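Local coordinates for protein kirola (Actinidia deliciosa, PDB 4IGV) that is a kiwifruit allergen of the ripening-related (MLP) family and, like its Bet v 1-like relatives, probably binds small hydrophobic ligands, at residues Ile100-Val105 with Thr115-Tyr120; Val8-Ile13 with His111-Trp116; Asp2-Met7 with His119-Lys124. All blocks are in the same frame, centred on the assembly; numbering follows the deposited sequence.

Overall arrangement
All three contacts lie on strand 112-122, between strand 96-107 and the edge strand 4-12, one of two in the seven-stranded antiparallel sheet. Interaction 1 pairs it with strand 96-107 as a beta hairpin. Interactions 2 and 3 pair it with strand 4-12, one toward each end. Their centres are about 22 Å apart. The centre of interaction 1 is about 11 Å from that of interaction 2 and about 14 Å from that of interaction 3. Interaction 1 shares T115 and W116 with interaction 2, H119 and Y120 with interaction 3. Along the chain, interaction 2 nests inside the loop closed by interaction 3. The first strand thus pairs with the last, as in Bet v 1-type folds.

Interaction 1 of 3, residues Ile100-Val105 with Thr115-Tyr120; sequences IIIVQV and TWTFHY
I100-V105 and T115-Y120 are bonded as antiparallel strands through six backbone hydrogen bonds. These join I100 with H119, I102 with T117, and Q104 with T115, in both directions within each pair. The I102 N to T117 O bond is 2.8 Å long and nearly straight (174°). The pairs between them, I101 with F118 and V103 with W116, are non-hydrogen-bonded.

The side chains of these last four residues share one face and make its apolar contacts. In the conformer described, V103 CG2 lies over one face of the W116 six-membered ring, 4.1 Å from its centroid, as a CH-pi contact. With CG1 anti to the backbone N (chi1 -169°), CG2 is left anti to the carbonyl carbon and over the ring. I101 CG2 reaches diagonally to the edge of the same indole, with W116 CE3 at 3.8 Å. The other branch, I101 CG1, packs 3.8 Å from F118 CD1.

On the other face, I102 CD1 reaches the H119 ring edge in its plane, 3.9 Å from CD2. Nearby, a water bridges Q104 O and T115 OG1. The Q104 amide nitrogen turns to D106 and T80.

Strands 82-88 and 4-12 flank the hairpin. Helix 131-145 packs against W116 and F118, and its T141 bonds W116 NE1.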
loop_
_atom_site.group_PDB
_atom_site.type_symbol
_atom_site.label_atom_id
_atom_site.label_comp_id
_atom_site.label_asym_id
_atom_site.label_seq_id
_atom_site.Cartn_x
_atom_site.Cartn_y
_atom_site.Cartn_z
ATOM N N ILE A 100 4.634 8.714 1.560
ATOM C CA ILE A 100 3.731 8.097 2.522
ATOM C C ILE A 100 2.533 7.540 1.757
ATOM O O ILE A 100 2.041 8.150 0.823
ATOM C CB ILE A 100 3.188 9.142 3.520
ATOM C CG1 ILE A 100 4.353 9.844 4.247
ATOM C CG2 ILE A 100 2.277 8.485 4.464
ATOM C CD1 ILE A 100 5.177 9.018 4.831
ATOM N N ILE A 101 2.109 6.338 2.129
ATOM C CA ILE A 101 0.952 5.696 1.536
ATOM C C ILE A 101 -0.028 5.375 2.648
ATOM O O ILE A 101 0.301 4.728 3.618
ATOM C CB ILE A 101 1.328 4.376 0.835
ATOM C CG1 ILE A 101 2.282 4.686 -0.333
ATOM C CG2 ILE A 101 0.058 3.620 0.309
ATOM C CD1 ILE A 101 2.790 3.422 -1.064
ATOM N N ILE A 102 -1.235 5.875 2.513
ATOM C CA ILE A 102 -2.326 5.620 3.465
ATOM C C ILE A 102 -3.345 4.746 2.803
ATOM O O ILE A 102 -3.802 5.040 1.678
ATOM C CB ILE A 102 -3.002 6.921 3.922
ATOM C CG1 ILE A 102 -2.006 7.954 4.392
ATOM C CG2 ILE A 102 -4.009 6.611 5.020
ATOM C CD1 ILE A 102 -2.681 9.344 4.607
ATOM N N VAL A 103 -3.687 3.649 3.455
ATOM C CA VAL A 103 -4.759 2.741 3.004
ATOM C C VAL A 103 -5.881 2.875 4.031
ATOM O O VAL A 103 -5.667 2.722 5.209
ATOM C CB VAL A 103 -4.320 1.250 2.967
ATOM C CG1 VAL A 103 -5.401 0.433 2.223
ATOM C CG2 VAL A 103 -2.969 1.065 2.320
ATOM N N GLN A 104 -7.080 3.196 3.575
ATOM C CA GLN A 104 -8.211 3.357 4.478
ATOM C C GLN A 104 -9.437 2.660 3.919
ATOM O O GLN A 104 -9.800 2.885 2.766
ATOM C CB GLN A 104 -8.499 4.869 4.671
ATOM C CG GLN A 104 -9.489 5.125 5.732
ATOM C CD GLN A 104 -10.899 5.238 5.229
ATOM O OE1 GLN A 104 -11.150 5.860 4.175
ATOM N NE2 GLN A 104 -11.847 4.661 5.972
ATOM N N VAL A 105 -10.059 1.832 4.720
ATOM C CA VAL A 105 -11.148 0.944 4.289
ATOM C C VAL A 105 -12.456 1.401 4.923
ATOM O O VAL A 105 -12.550 1.552 6.132
ATOM C CB VAL A 105 -10.858 -0.531 4.682
ATOM C CG1 VAL A 105 -11.983 -1.438 4.074
ATOM C CG2 VAL A 105 -9.464 -0.936 4.175
ATOM N N THR A 115 -9.626 3.368 0.001
ATOM C CA THR A 115 -9.062 4.582 -0.487
ATOM C C THR A 115 -7.562 4.547 -0.293
ATOM O O THR A 115 -7.069 4.315 0.823
ATOM C CB THR A 115 -9.641 5.779 0.276
ATOM O OG1 THR A 115 -11.043 5.827 0.017
ATOM C CG2 THR A 115 -9.042 7.103 -0.282
ATOM N N TRP A 116 -6.853 4.806 -1.380
ATOM C CA TRP A 116 -5.382 4.886 -1.386
ATOM C C TRP A 116 -5.000 6.371 -1.493
ATOM O O TRP A 116 -5.493 7.074 -2.400
ATOM C CB TRP A 116 -4.859 4.135 -2.627
ATOM C CG TRP A 116 -5.003 2.667 -2.539
ATOM C CD1 TRP A 116 -6.030 1.939 -3.015
ATOM C CD2 TRP A 116 -4.037 1.731 -2.041
ATOM N NE1 TRP A 116 -5.826 0.595 -2.753
ATOM C CE2 TRP A 116 -4.574 0.452 -2.217
ATOM C CE3 TRP A 116 -2.755 1.854 -1.560
ATOM C CZ2 TRP A 116 -3.898 -0.696 -1.835
ATOM C CZ3 TRP A 116 -2.075 0.725 -1.167
ATOM C CH2 TRP A 116 -2.629 -0.551 -1.361
ATOM N N THR A 117 -4.177 6.846 -0.579
ATOM C CA THR A 117 -3.695 8.190 -0.599
ATOM C C THR A 117 -2.186 8.183 -0.576
ATOM O O THR A 117 -1.589 7.550 0.305
ATOM C CB THR A 117 -4.263 9.021 0.582
ATOM O OG1 THR A 117 -5.663 9.036 0.575
ATOM C CG2 THR A 117 -3.747 10.483 0.541
ATOM N N PHE A 118 -1.557 8.912 -1.484
ATOM C CA PHE A 118 -0.124 9.139 -1.475
ATOM C C PHE A 118 0.149 10.580 -1.114
ATOM O O PHE A 118 -0.488 11.477 -1.641
ATOM C CB PHE A 118 0.518 8.923 -2.837
ATOM C CG PHE A 118 0.358 7.555 -3.449
ATOM C CD1 PHE A 118 0.000 6.423 -2.751
ATOM C CD2 PHE A 118 0.668 7.404 -4.806
ATOM C CE1 PHE A 118 -0.081 5.196 -3.390
ATOM C CE2 PHE A 118 0.570 6.159 -5.449
ATOM C CZ PHE A 118 0.240 5.082 -4.723
ATOM N N HIS A 119 1.100 10.802 -0.210
ATOM C CA HIS A 119 1.625 12.143 0.040
ATOM C C HIS A 119 3.112 12.033 -0.208
ATOM O O HIS A 119 3.796 11.195 0.390
ATOM C CB HIS A 119 1.414 12.573 1.487
ATOM C CG HIS A 119 -0.005 12.850 1.848
ATOM N ND1 HIS A 119 -0.614 14.049 1.525
ATOM C CD2 HIS A 119 -0.917 12.143 2.554
ATOM C CE1 HIS A 119 -1.874 14.023 1.936
ATOM N NE2 HIS A 119 -2.083 12.886 2.568
ATOM N N TYR A 120 3.651 12.876 -1.069
ATOM C CA TYR A 120 5.042 12.717 -1.461
ATOM C C TYR A 120 5.685 14.062 -1.725
ATOM O O TYR A 120 5.018 15.094 -1.932
ATOM C CB TYR A 120 5.155 11.849 -2.742
ATOM C CG TYR A 120 4.310 12.300 -3.912
ATOM C CD1 TYR A 120 4.804 13.240 -4.820
ATOM C CD2 TYR A 120 3.013 11.860 -4.075
ATOM C CE1 TYR A 120 4.031 13.690 -5.838
ATOM C CE2 TYR A 120 2.244 12.301 -5.093
ATOM C CZ TYR A 120 2.754 13.204 -5.969
ATOM O OH TYR A 120 2.041 13.714 -7.054
HETATM O O HOH W 1 -12.385 4.125 1.726
#

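Interaction 2 of 3, residues Val8-Ile13 with His111-Trp116; sequences VKQVEI and HNSVTW
V8 meets T115 where strand 4-12 runs antiparallel to strand 112-122. Methyl CG1 of V8 comes obliquely to T115 CG2, at 3.7 Å. K9 then exchanges two backbone hydrogen bonds with W116, and W116 N to K9 O is nearly straight (176°).

Q10 lies across T115, with its CG 3.4 Å from T115 OG1. Its extended chain, with CG anti to the backbone N (chi1 -178°), carries the amide on to S113. There Q10 NE2 donates to S113 OG at 3.0 Å, with the hydroxyl tilted 21° out of the amide plane. V11 and V114 form the next two-way backbone pair.

E12 bends at chi2, and its carboxylate comes back over the backbone of the other strand. A bond from N112 N to E12 OE2 is doubtful, because the conformer described crowds N112 O.

At I13 the backbone N donates to N112 O, 3.0 Å away. CG1 of I13 sits between its backbone N and carbonyl carbon, where it meets N112 CB at 3.5 Å. Its CD1 touches V114 CG2 at 3.7 Å.

The N-terminal edge strand pairs here with the last strand of the antiparallel sheet, as in Bet v 1-type folds. N112 OD1 accepts from G17 N, at the start of helix 17-25. F20 of that helix packs on I13 and V114, while E145 of helix 131-145 touches I13. Strand 96-107 lies on the other side of strand 112-122.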
loop_
_atom_site.group_PDB
_atom_site.type_symbol
_atom_site.label_atom_id
_atom_site.label_comp_id
_atom_site.label_asym_id
_atom_site.label_seq_id
_atom_site.Cartn_x
_atom_site.Cartn_y
_atom_site.Cartn_z
ATOM N N VAL A 8 -5.012 10.584 -4.674
ATOM C CA VAL A 8 -6.036 9.853 -3.958
ATOM C C VAL A 8 -6.873 9.070 -4.976
ATOM O O VAL A 8 -7.344 9.599 -5.998
ATOM C CB VAL A 8 -6.975 10.786 -3.174
ATOM C CG1 VAL A 8 -8.093 9.952 -2.464
ATOM C CG2 VAL A 8 -6.207 11.709 -2.191
ATOM N N LYS A 9 -7.114 7.810 -4.675
ATOM C CA LYS A 9 -8.037 6.993 -5.483
ATOM C C LYS A 9 -8.838 6.071 -4.585
ATOM O O LYS A 9 -8.266 5.358 -3.774
ATOM C CB LYS A 9 -7.310 6.126 -6.518
ATOM C CG LYS A 9 -8.236 5.407 -7.508
ATOM C CD LYS A 9 -8.719 6.344 -8.609
ATOM C CE LYS A 9 -9.010 5.665 -9.983
ATOM N NZ LYS A 9 -10.028 4.585 -9.966
ATOM N N GLN A 10 -10.173 6.126 -4.771
ATOM C CA GLN A 10 -11.118 5.294 -4.035
ATOM C C GLN A 10 -11.715 4.308 -4.984
ATOM O O GLN A 10 -12.222 4.690 -6.026
ATOM C CB GLN A 10 -12.228 6.122 -3.430
ATOM C CG GLN A 10 -13.232 5.315 -2.594
ATOM C CD GLN A 10 -14.235 6.184 -1.857
ATOM O OE1 GLN A 10 -14.596 7.283 -2.306
ATOM N NE2 GLN A 10 -14.668 5.713 -0.690
ATOM N N VAL A 11 -11.691 3.049 -4.586
ATOM C CA VAL A 11 -12.420 2.089 -5.339
ATOM C C VAL A 11 -13.340 1.253 -4.490
ATOM O O VAL A 11 -13.015 0.868 -3.348
ATOM C CB VAL A 11 -11.524 1.185 -6.153
ATOM C CG1 VAL A 11 -10.885 1.955 -7.303
ATOM C CG2 VAL A 11 -10.529 0.557 -5.231
ATOM N N GLU A 12 -14.522 0.961 -5.026
ATOM C CA GLU A 12 -15.453 0.074 -4.380
ATOM C C GLU A 12 -15.024 -1.350 -4.616
ATOM O O GLU A 12 -14.657 -1.735 -5.740
ATOM C CB GLU A 12 -16.883 0.232 -4.880
ATOM C CG GLU A 12 -17.852 -0.881 -4.397
ATOM C CD GLU A 12 -18.561 -0.572 -3.080
ATOM O OE1 GLU A 12 -18.552 0.600 -2.664
ATOM O OE2 GLU A 12 -19.109 -1.502 -2.453
ATOM N N ILE A 13 -15.136 -2.128 -3.555
ATOM C CA ILE A 13 -14.726 -3.521 -3.599
ATOM C C ILE A 13 -15.872 -4.442 -3.438
ATOM O O ILE A 13 -16.913 -4.092 -2.880
ATOM C CB ILE A 13 -13.586 -3.823 -2.594
ATOM C CG1 ILE A 13 -13.968 -3.487 -1.174
ATOM C CG2 ILE A 13 -12.355 -3.021 -2.960
ATOM C CD1 ILE A 13 -12.967 -4.033 -0.184
ATOM N N HIS A 111 -21.859 -0.915 1.791
ATOM C CA HIS A 111 -20.872 -1.127 0.769
ATOM C C HIS A 111 -19.475 -1.228 1.422
ATOM O O HIS A 111 -19.291 -1.242 2.676
ATOM C CB HIS A 111 -20.929 0.015 -0.262
ATOM C CG HIS A 111 -22.133 -0.022 -1.156
ATOM N ND1 HIS A 111 -22.949 1.076 -1.355
ATOM C CD2 HIS A 111 -22.665 -1.023 -1.901
ATOM C CE1 HIS A 111 -23.930 0.751 -2.181
ATOM N NE2 HIS A 111 -23.778 -0.515 -2.528
ATOM N N ASN A 112 -18.478 -1.347 0.566
ATOM C CA ASN A 112 -17.130 -1.479 1.032
ATOM C C ASN A 112 -16.289 -0.732 -0.001
ATOM O O ASN A 112 -16.497 -0.896 -1.222
ATOM C CB ASN A 112 -16.686 -2.961 1.037
ATOM C CG ASN A 112 -17.493 -3.838 1.974
ATOM O OD1 ASN A 112 -17.173 -3.923 3.159
ATOM N ND2 ASN A 112 -18.571 -4.442 1.470
ATOM N N SER A 113 -15.362 0.083 0.469
ATOM C CA SER A 113 -14.411 0.694 -0.426
ATOM C C SER A 113 -13.049 0.820 0.205
ATOM O O SER A 113 -12.904 0.771 1.438
ATOM C CB SER A 113 -14.886 2.036 -0.897
ATOM O OG SER A 113 -14.938 2.914 0.203
ATOM N N VAL A 114 -12.043 0.994 -0.634
ATOM C CA VAL A 114 -10.652 1.198 -0.222
ATOM C C VAL A 114 -10.156 2.487 -0.828
ATOM O O VAL A 114 -10.306 2.687 -2.061
ATOM C CB VAL A 114 -9.796 -0.017 -0.686
ATOM C CG1 VAL A 114 -8.320 0.185 -0.253
ATOM C CG2 VAL A 114 -10.367 -1.338 -0.157
ATOM N N THR A 115 -9.626 3.368 0.001
ATOM C CA THR A 115 -9.062 4.582 -0.487
ATOM C C THR A 115 -7.562 4.547 -0.293
ATOM O O THR A 115 -7.069 4.315 0.823
ATOM C CB THR A 115 -9.641 5.779 0.276
ATOM O OG1 THR A 115 -11.043 5.827 0.017
ATOM C CG2 THR A 115 -9.042 7.103 -0.282
ATOM N N TRP A 116 -6.853 4.806 -1.380
ATOM C CA TRP A 116 -5.382 4.886 -1.386
ATOM C C TRP A 116 -5.000 6.371 -1.493
ATOM O O TRP A 116 -5.493 7.074 -2.400
ATOM C CB TRP A 116 -4.859 4.135 -2.627
ATOM C CG TRP A 116 -5.003 2.667 -2.539
ATOM C CD1 TRP A 116 -6.030 1.939 -3.015
ATOM C CD2 TRP A 116 -4.037 1.731 -2.041
ATOM N NE1 TRP A 116 -5.826 0.595 -2.753
ATOM C CE2 TRP A 116 -4.574 0.452 -2.217
ATOM C CE3 TRP A 116 -2.755 1.854 -1.560
ATOM C CZ2 TRP A 116 -3.898 -0.696 -1.835
ATOM C CZ3 TRP A 116 -2.075 0.725 -1.167
ATOM C CH2 TRP A 116 -2.629 -0.551 -1.361
#

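Interaction 3 of 3, residues Asp2-Met7 with His119-Lys124; sequences DLSGKM and HYEKLK
G5 lies against the ring face of Y120. Its CA makes a CH-pi contact 3.9 Å from the ring centroid, 24° off the normal. G5 O lies over the same ring, offset toward the rim. The Y120 ring takes this place because CG stands between the backbone N and the carbonyl carbon (chi1 53°). It therefore folds over the glycine backbone and occupies the space a side chain at this position would need.

Backbone bonds hold the two residues together. G5 N donates to Y120 O at 2.9 Å, and Y120 N returns a bond to G5 O. G5 O also accepts from a water, at 2.7 Å. The same water lies in the H119 ring plane, but its bond to ND1 is weak. Further toward the N terminus, K122 N donates to L3 O at 2.7 Å, almost straight. L3 CD2 packs on the backbone of K124, 3.4 Å from its carbonyl carbon.

On the face bearing S4 and E121, the extended K6 chain runs alongside H119. K6 CD is 3.6 Å from H119 CE1.

Farther out, S4 N donates to D2 OD1, an Asx turn at the first modelled residues. Y120 OH bonds E129, whose carboxylate also takes a salt bridge from K122 NZ.

Two donors thus grip G5 O. The E129 carboxylate serves both Y120 OH and K122 NZ, which probably balances the charge of this buried lysine.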
loop_
_atom_site.group_PDB
_atom_site.type_symbol
_atom_site.label_atom_id
_atom_site.label_comp_id
_atom_site.label_asym_id
_atom_site.label_seq_id
_atom_site.Cartn_x
_atom_site.Cartn_y
_atom_site.Cartn_z
ATOM N N ASP A 2 6.787 23.879 -6.456
ATOM C CA ASP A 2 6.212 22.936 -5.460
ATOM C C ASP A 2 6.454 21.481 -5.849
ATOM O O ASP A 2 5.812 20.892 -6.745
ATOM C CB ASP A 2 4.715 23.155 -5.205
ATOM C CG ASP A 2 4.169 22.239 -4.083
ATOM O OD1 ASP A 2 4.953 21.858 -3.178
ATOM O OD2 ASP A 2 2.968 21.872 -4.109
ATOM N N LEU A 3 7.373 20.901 -5.111
ATOM C CA LEU A 3 7.781 19.524 -5.286
ATOM C C LEU A 3 6.890 18.530 -4.538
ATOM O O LEU A 3 7.065 17.299 -4.678
ATOM C CB LEU A 3 9.214 19.405 -4.783
ATOM C CG LEU A 3 10.254 20.204 -5.570
ATOM C CD1 LEU A 3 11.566 20.143 -4.810
ATOM C CD2 LEU A 3 10.406 19.645 -6.958
ATOM N N SER A 4 5.955 19.045 -3.740
ATOM C CA SER A 4 5.077 18.182 -2.945
ATOM C C SER A 4 3.793 17.915 -3.696
ATOM O O SER A 4 3.285 18.770 -4.421
ATOM C CB SER A 4 4.756 18.787 -1.581
ATOM O OG SER A 4 5.924 18.886 -0.773
ATOM N N GLY A 5 3.252 16.723 -3.481
ATOM C CA GLY A 5 2.074 16.274 -4.192
ATOM C C GLY A 5 1.276 15.294 -3.366
ATOM O O GLY A 5 1.757 14.739 -2.367
ATOM N N LYS A 6 0.048 15.101 -3.812
ATOM C CA LYS A 6 -0.915 14.200 -3.223
ATOM C C LYS A 6 -1.682 13.539 -4.350
ATOM O O LYS A 6 -1.992 14.158 -5.384
ATOM C CB LYS A 6 -1.892 14.978 -2.321
ATOM C CG LYS A 6 -3.003 14.150 -1.662
ATOM C CD LYS A 6 -3.907 15.091 -0.854
ATOM C CE LYS A 6 -4.996 14.393 -0.013
ATOM N NZ LYS A 6 -5.683 15.461 0.823
ATOM N N MET A 7 -2.024 12.282 -4.131
ATOM C CA MET A 7 -2.819 11.538 -5.094
ATOM C C MET A 7 -3.740 10.619 -4.296
ATOM O O MET A 7 -3.301 9.961 -3.382
ATOM C CB MET A 7 -1.889 10.731 -5.996
ATOM C CG MET A 7 -2.574 9.953 -7.098
ATOM S SD MET A 7 -1.411 9.028 -8.126
ATOM C CE MET A 7 -0.459 10.403 -8.831
ATOM N N HIS A 119 1.100 10.802 -0.210
ATOM C CA HIS A 119 1.625 12.143 0.040
ATOM C C HIS A 119 3.112 12.033 -0.208
ATOM O O HIS A 119 3.796 11.195 0.390
ATOM C CB HIS A 119 1.414 12.573 1.487
ATOM C CG HIS A 119 -0.005 12.850 1.848
ATOM N ND1 HIS A 119 -0.614 14.049 1.525
ATOM C CD2 HIS A 119 -0.917 12.143 2.554
ATOM C CE1 HIS A 119 -1.874 14.023 1.936
ATOM N NE2 HIS A 119 -2.083 12.886 2.568
ATOM N N TYR A 120 3.651 12.876 -1.069
ATOM C CA TYR A 120 5.042 12.717 -1.461
ATOM C C TYR A 120 5.685 14.062 -1.725
ATOM O O TYR A 120 5.018 15.094 -1.932
ATOM C CB TYR A 120 5.155 11.849 -2.742
ATOM C CG TYR A 120 4.310 12.300 -3.912
ATOM C CD1 TYR A 120 4.804 13.240 -4.820
ATOM C CD2 TYR A 120 3.013 11.860 -4.075
ATOM C CE1 TYR A 120 4.031 13.690 -5.838
ATOM C CE2 TYR A 120 2.244 12.301 -5.093
ATOM C CZ TYR A 120 2.754 13.204 -5.969
ATOM O OH TYR A 120 2.041 13.714 -7.054
ATOM N N GLU A 121 7.010 14.040 -1.707
ATOM C CA GLU A 121 7.799 15.191 -2.131
ATOM C C GLU A 121 8.839 14.702 -3.112
ATOM O O GLU A 121 9.626 13.809 -2.770
ATOM C CB GLU A 121 8.448 15.908 -0.951
ATOM C CG GLU A 121 9.260 17.125 -1.440
ATOM C CD GLU A 121 9.991 17.913 -0.394
ATOM O OE1 GLU A 121 9.687 17.796 0.806
ATOM O OE2 GLU A 121 10.901 18.656 -0.808
ATOM N N LYS A 122 8.837 15.293 -4.320
ATOM C CA LYS A 122 9.762 14.915 -5.384
ATOM C C LYS A 122 11.149 15.450 -5.104
ATOM O O LYS A 122 11.270 16.508 -4.495
ATOM C CB LYS A 122 9.327 15.494 -6.715
ATOM C CG LYS A 122 7.927 15.142 -7.176
ATOM C CD LYS A 122 7.615 15.979 -8.410
ATOM C CE LYS A 122 6.257 15.753 -8.947
ATOM N NZ LYS A 122 6.129 16.599 -10.166
ATOM N N LEU A 123 12.176 14.751 -5.581
ATOM C CA LEU A 123 13.549 15.299 -5.455
ATOM C C LEU A 123 13.814 16.454 -6.431
ATOM O O LEU A 123 14.639 17.325 -6.121
ATOM C CB LEU A 123 14.602 14.197 -5.636
ATOM C CG LEU A 123 14.717 13.179 -4.506
ATOM C CD1 LEU A 123 15.578 11.976 -4.958
ATOM C CD2 LEU A 123 15.271 13.831 -3.241
ATOM N N LYS A 124 13.140 16.424 -7.586
ATOM C CA LYS A 124 13.297 17.403 -8.681
ATOM C C LYS A 124 11.937 17.692 -9.323
ATOM O O LYS A 124 11.058 16.826 -9.299
ATOM C CB LYS A 124 14.254 16.862 -9.753
ATOM C CG LYS A 124 15.602 16.415 -9.206
ATOM C CD LYS A 124 16.645 16.317 -10.318
ATOM C CE LYS A 124 18.047 16.645 -9.802
ATOM N NZ LYS A 124 18.977 16.972 -10.911
HETATM O O HOH W 2 2.005 15.830 0.124
#